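Local atomic coordinates of flavin adenine dinucleotide synthase (Saccharomyces cerevisiae, PDB entry 2WSI), a protein that catalyses the adenylation of flavin mononucleotide with ATP, forming the coenzyme flavin adenine dinucleotide and releasing diphosphate. Residues Q2-T14 with L69-F81. Numbering follows the deposited sequence.
Sequences QLSKAAEMCYEIT and LLLLYLSCLWEYF
W78 lays one face of its indole over the aliphatic part of E8: E8 CB stands 3.5 Å from the centroid of the six-membered ring, almost on its normal, in a CH-pi contact, while E8 CG touches W78 CZ2 near the rim. The W78 side chain fits as a knob among S4, A7, E8 and Y11. With W78 CG anti to the backbone N (chi1 -177°), the indole reaches along helix 3-14 until W78 CZ3 meets S4 O. At its other end W78 CD1 lies over a face of the Y11 ring, 3.3 Å from Y11 CG, with the ring planes oblique at 45°. A serine in place of W78 would probably leave the E8 methylenes and the Y11 face without cover and open a gap next to S4 O. L74 is a second knob, among L3, A6, A7 and C10. The small A7, C10 and S75 probably allow the 7.1 Å approach of the axes, crossing at -106°: A7 CB rests on L74 O at 3.5 Å, C10 CB on L71 O, and S75 OG lies 3.3 Å from Y11 CA. T14 OG1 donates to C10 O one turn back (2.9 Å), from the face of that carbonyl opposite to T14 N, and packs against S75 CB. R38 of helix 25-45 salt-bridges E79, F205 of helix 199-209 touches T14 and L72, and helix 3-18 packs across helix 64-87, which belongs to the PAPS reductase-family domain and leans on strand 56-59 of its central sheet.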
loop_
_atom_site.group_PDB
_atom_site.type_symbol
_atom_site.label_atom_id
_atom_site.label_comp_id
_atom_site.label_asym_id
_atom_site.label_seq_id
_atom_site.Cartn_x
_atom_site.Cartn_y
_atom_site.Cartn_z
ATOM N N GLN A 2 14.523 9.344 8.717
ATOM C CA GLN A 2 14.135 8.935 10.057
ATOM C C GLN A 2 12.622 8.863 10.180
ATOM O O GLN A 2 11.899 9.593 9.491
ATOM C CB GLN A 2 14.672 9.897 11.111
ATOM C CG GLN A 2 16.208 9.958 11.150
ATOM C CD GLN A 2 16.871 8.647 11.601
ATOM O OE1 GLN A 2 16.355 7.915 12.455
ATOM N NE2 GLN A 2 18.036 8.367 11.039
ATOM N N LEU A 3 12.160 8.015 11.094
ATOM C CA LEU A 3 10.723 7.722 11.213
ATOM C C LEU A 3 9.875 8.955 11.519
ATOM O O LEU A 3 8.808 9.126 10.938
ATOM C CB LEU A 3 10.483 6.645 12.268
ATOM C CG LEU A 3 9.027 6.182 12.396
ATOM C CD1 LEU A 3 8.506 5.557 11.081
ATOM C CD2 LEU A 3 8.929 5.189 13.536
ATOM N N SER A 4 10.333 9.829 12.410
ATOM C CA SER A 4 9.553 11.032 12.717
ATOM C C SER A 4 9.358 11.883 11.472
ATOM O O SER A 4 8.275 12.452 11.268
ATOM C CB SER A 4 10.220 11.888 13.808
ATOM O OG SER A 4 11.444 12.426 13.341
ATOM N N LYS A 5 10.389 11.975 10.636
ATOM C CA LYS A 5 10.285 12.755 9.390
ATOM C C LYS A 5 9.366 12.098 8.380
ATOM O O LYS A 5 8.634 12.789 7.700
ATOM C CB LYS A 5 11.642 12.983 8.714
ATOM C CG LYS A 5 12.724 13.559 9.629
ATOM C CD LYS A 5 12.426 14.979 10.078
ATOM C CE LYS A 5 12.340 15.951 8.893
ATOM N NZ LYS A 5 12.069 17.375 9.326
ATOM N N ALA A 6 9.426 10.773 8.268
ATOM C CA ALA A 6 8.527 10.065 7.362
ATOM C C ALA A 6 7.097 10.260 7.822
ATOM O O ALA A 6 6.193 10.452 6.996
ATOM C CB ALA A 6 8.869 8.565 7.318
ATOM N N ALA A 7 6.884 10.168 9.130
ATOM C CA ALA A 7 5.529 10.298 9.681
ATOM C C ALA A 7 4.989 11.707 9.431
ATOM O O ALA A 7 3.857 11.884 8.938
ATOM C CB ALA A 7 5.495 9.934 11.168
ATOM N N GLU A 8 5.799 12.717 9.737
ATOM C CA GLU A 8 5.374 14.109 9.519
ATOM C C GLU A 8 5.124 14.394 8.027
ATOM O O GLU A 8 4.155 15.049 7.665
ATOM C CB GLU A 8 6.421 15.106 10.082
ATOM C CG GLU A 8 5.850 16.493 10.263
ATOM C CD GLU A 8 5.951 17.352 9.013
ATOM O OE1 GLU A 8 6.821 17.076 8.148
ATOM O OE2 GLU A 8 5.175 18.334 8.914
ATOM N N MET A 9 5.993 13.877 7.160
ATOM C CA MET A 9 5.800 14.015 5.719
ATOM C C MET A 9 4.452 13.403 5.285
ATOM O O MET A 9 3.660 14.042 4.590
ATOM C CB MET A 9 6.961 13.365 4.935
ATOM C CG MET A 9 6.784 13.474 3.365
ATOM S SD MET A 9 8.066 12.598 2.395
ATOM C CE MET A 9 7.570 10.886 2.714
ATOM N N CYS A 10 4.181 12.171 5.702
ATOM C CA CYS A 10 2.941 11.497 5.293
ATOM C C CYS A 10 1.720 12.242 5.865
ATOM O O CYS A 10 0.664 12.363 5.238
ATOM C CB CYS A 10 2.988 10.048 5.776
ATOM S SG CYS A 10 4.175 9.055 4.789
ATOM N N TYR A 11 1.890 12.777 7.061
ATOM C CA TYR A 11 0.862 13.603 7.665
ATOM C C TYR A 11 0.555 14.812 6.788
ATOM O O TYR A 11 -0.618 15.144 6.587
ATOM C CB TYR A 11 1.263 14.058 9.078
ATOM C CG TYR A 11 0.259 15.028 9.648
ATOM C CD1 TYR A 11 -0.924 14.566 10.246
ATOM C CD2 TYR A 11 0.468 16.396 9.571
ATOM C CE1 TYR A 11 -1.889 15.464 10.746
ATOM C CE2 TYR A 11 -0.488 17.304 10.081
ATOM C CZ TYR A 11 -1.647 16.827 10.669
ATOM O OH TYR A 11 -2.571 17.710 11.185
ATOM N N GLU A 12 1.597 15.468 6.267
ATOM C CA GLU A 12 1.389 16.650 5.418
ATOM C C GLU A 12 0.693 16.242 4.130
ATOM O O GLU A 12 -0.179 16.957 3.625
ATOM C CB GLU A 12 2.725 17.347 5.078
ATOM C CG GLU A 12 3.448 17.940 6.290
ATOM C CD GLU A 12 4.738 18.677 5.916
ATOM O OE1 GLU A 12 5.193 18.592 4.751
ATOM O OE2 GLU A 12 5.310 19.357 6.793
ATOM N N ILE A 13 1.073 15.086 3.599
ATOM C CA ILE A 13 0.507 14.618 2.331
ATOM C C ILE A 13 -0.971 14.364 2.493
ATOM O O ILE A 13 -1.780 14.751 1.662
ATOM C CB ILE A 13 1.243 13.352 1.825
ATOM C CG1 ILE A 13 2.628 13.750 1.290
ATOM C CG2 ILE A 13 0.458 12.651 0.705
ATOM C CD1 ILE A 13 3.557 12.551 0.944
ATOM N N THR A 14 -1.321 13.690 3.567
ATOM C CA THR A 14 -2.685 13.285 3.783
ATOM C C THR A 14 -3.520 14.528 4.088
ATOM O O THR A 14 -4.596 14.717 3.540
ATOM C CB THR A 14 -2.734 12.250 4.920
ATOM O OG1 THR A 14 -1.901 11.129 4.541
ATOM C CG2 THR A 14 -4.161 11.763 5.142
ATOM N N LEU A 69 -1.747 2.318 2.343
ATOM C CA LEU A 69 -1.993 2.107 3.768
ATOM C C LEU A 69 -0.822 2.551 4.622
ATOM O O LEU A 69 -0.990 3.202 5.659
ATOM C CB LEU A 69 -2.328 0.646 4.066
ATOM C CG LEU A 69 -2.758 0.380 5.509
ATOM C CD1 LEU A 69 -3.796 1.412 5.996
ATOM C CD2 LEU A 69 -3.227 -1.054 5.704
ATOM N N LEU A 70 0.382 2.219 4.177
ATOM C CA LEU A 70 1.569 2.633 4.924
ATOM C C LEU A 70 1.670 4.153 5.025
ATOM O O LEU A 70 1.966 4.690 6.092
ATOM C CB LEU A 70 2.834 2.055 4.256
ATOM C CG LEU A 70 4.116 2.478 4.972
ATOM C CD1 LEU A 70 4.079 2.076 6.451
ATOM C CD2 LEU A 70 5.340 1.845 4.269
ATOM N N LEU A 71 1.391 4.870 3.934
ATOM C CA LEU A 71 1.376 6.331 4.002
ATOM C C LEU A 71 0.321 6.815 5.002
ATOM O O LEU A 71 0.605 7.679 5.810
ATOM C CB LEU A 71 1.122 6.975 2.633
ATOM C CG LEU A 71 2.098 6.672 1.503
ATOM C CD1 LEU A 71 1.623 7.356 0.214
ATOM C CD2 LEU A 71 3.520 7.105 1.864
ATOM N N LEU A 72 -0.889 6.255 4.958
ATOM C CA LEU A 72 -1.944 6.633 5.922
ATOM C C LEU A 72 -1.561 6.289 7.369
ATOM O O LEU A 72 -1.823 7.044 8.305
ATOM C CB LEU A 72 -3.282 5.962 5.559
ATOM C CG LEU A 72 -3.780 6.395 4.181
ATOM C CD1 LEU A 72 -4.959 5.503 3.797
ATOM C CD2 LEU A 72 -4.155 7.881 4.193
ATOM N N TYR A 73 -0.913 5.146 7.534
ATOM C CA TYR A 73 -0.517 4.647 8.837
ATOM C C TYR A 73 0.520 5.596 9.442
ATOM O O TYR A 73 0.430 5.968 10.619
ATOM C CB TYR A 73 0.107 3.264 8.651
ATOM C CG TYR A 73 0.333 2.473 9.922
ATOM C CD1 TYR A 73 -0.707 1.721 10.472
ATOM C CD2 TYR A 73 1.566 2.436 10.541
ATOM C CE1 TYR A 73 -0.527 0.960 11.596
ATOM C CE2 TYR A 73 1.776 1.674 11.702
ATOM C CZ TYR A 73 0.709 0.925 12.215
ATOM O OH TYR A 73 0.844 0.132 13.335
ATOM N N LEU A 74 1.482 6.015 8.623
ATOM C CA LEU A 74 2.520 6.948 9.078
ATOM C C LEU A 74 1.910 8.290 9.414
ATOM O O LEU A 74 2.286 8.918 10.396
ATOM C CB LEU A 74 3.614 7.119 8.001
ATOM C CG LEU A 74 4.514 5.869 7.898
ATOM C CD1 LEU A 74 5.329 5.878 6.629
ATOM C CD2 LEU A 74 5.392 5.755 9.150
ATOM N N SER A 75 0.963 8.734 8.601
ATOM C CA SER A 75 0.234 9.947 8.941
ATOM C C SER A 75 -0.430 9.851 10.316
ATOM O O SER A 75 -0.343 10.782 11.136
ATOM C CB SER A 75 -0.815 10.247 7.871
ATOM O OG SER A 75 -1.542 11.402 8.236
ATOM N N CYS A 76 -1.082 8.729 10.584
ATOM C CA CYS A 76 -1.713 8.513 11.897
ATOM C C CYS A 76 -0.697 8.338 13.016
ATOM O O CYS A 76 -0.961 8.674 14.191
ATOM C CB CYS A 76 -2.627 7.295 11.843
ATOM S SG CYS A 76 -4.080 7.612 10.814
ATOM N N LEU A 77 0.472 7.813 12.670
ATOM C CA LEU A 77 1.530 7.662 13.684
ATOM C C LEU A 77 1.980 9.056 14.177
ATOM O O LEU A 77 2.222 9.289 15.382
ATOM C CB LEU A 77 2.701 6.863 13.085
ATOM C CG LEU A 77 3.847 6.592 14.044
ATOM C CD1 LEU A 77 3.323 5.819 15.228
ATOM C CD2 LEU A 77 5.003 5.828 13.343
ATOM N N TRP A 78 2.091 9.989 13.245
ATOM C CA TRP A 78 2.448 11.365 13.594
ATOM C C TRP A 78 1.401 11.916 14.582
ATOM O O TRP A 78 1.729 12.397 15.682
ATOM C CB TRP A 78 2.475 12.220 12.343
ATOM C CG TRP A 78 2.912 13.643 12.572
ATOM C CD1 TRP A 78 2.162 14.790 12.370
ATOM C CD2 TRP A 78 4.210 14.084 12.995
ATOM N NE1 TRP A 78 2.924 15.911 12.658
ATOM C CE2 TRP A 78 4.182 15.503 13.042
ATOM C CE3 TRP A 78 5.388 13.418 13.370
ATOM C CZ2 TRP A 78 5.289 16.261 13.449
ATOM C CZ3 TRP A 78 6.484 14.171 13.769
ATOM C CH2 TRP A 78 6.429 15.578 13.806
ATOM N N GLU A 79 0.138 11.832 14.192
ATOM C CA GLU A 79 -0.947 12.325 15.065
ATOM C C GLU A 79 -0.978 11.610 16.432
ATOM O O GLU A 79 -1.216 12.221 17.468
ATOM C CB GLU A 79 -2.303 12.201 14.333
ATOM C CG GLU A 79 -3.482 12.778 15.117
ATOM C CD GLU A 79 -4.711 13.026 14.247
ATOM O OE1 GLU A 79 -4.552 13.282 13.035
ATOM O OE2 GLU A 79 -5.833 12.956 14.787
ATOM N N TYR A 80 -0.696 10.314 16.438
ATOM C CA TYR A 80 -0.723 9.487 17.648
ATOM C C TYR A 80 0.259 10.007 18.691
ATOM O O TYR A 80 -0.001 10.028 19.898
ATOM C CB TYR A 80 -0.353 8.042 17.272
ATOM C CG TYR A 80 0.030 7.128 18.422
ATOM C CD1 TYR A 80 -0.948 6.502 19.193
ATOM C CD2 TYR A 80 1.365 6.854 18.704
ATOM C CE1 TYR A 80 -0.611 5.645 20.241
ATOM C CE2 TYR A 80 1.726 5.977 19.746
ATOM C CZ TYR A 80 0.729 5.385 20.508
ATOM O OH TYR A 80 1.052 4.525 21.530
ATOM N N PHE A 81 1.401 10.437 18.213
ATOM C CA PHE A 81 2.414 10.933 19.113
ATOM C C PHE A 81 1.882 12.142 19.894
ATOM O O PHE A 81 2.110 12.269 21.091
ATOM C CB PHE A 81 3.641 11.301 18.321
ATOM C CG PHE A 81 4.679 12.008 19.121
ATOM C CD1 PHE A 81 5.481 11.309 20.029
ATOM C CD2 PHE A 81 4.863 13.369 18.970
ATOM C CE1 PHE A 81 6.459 11.970 20.769
ATOM C CE2 PHE A 81 5.842 14.036 19.702
ATOM C CZ PHE A 81 6.634 13.326 20.608
#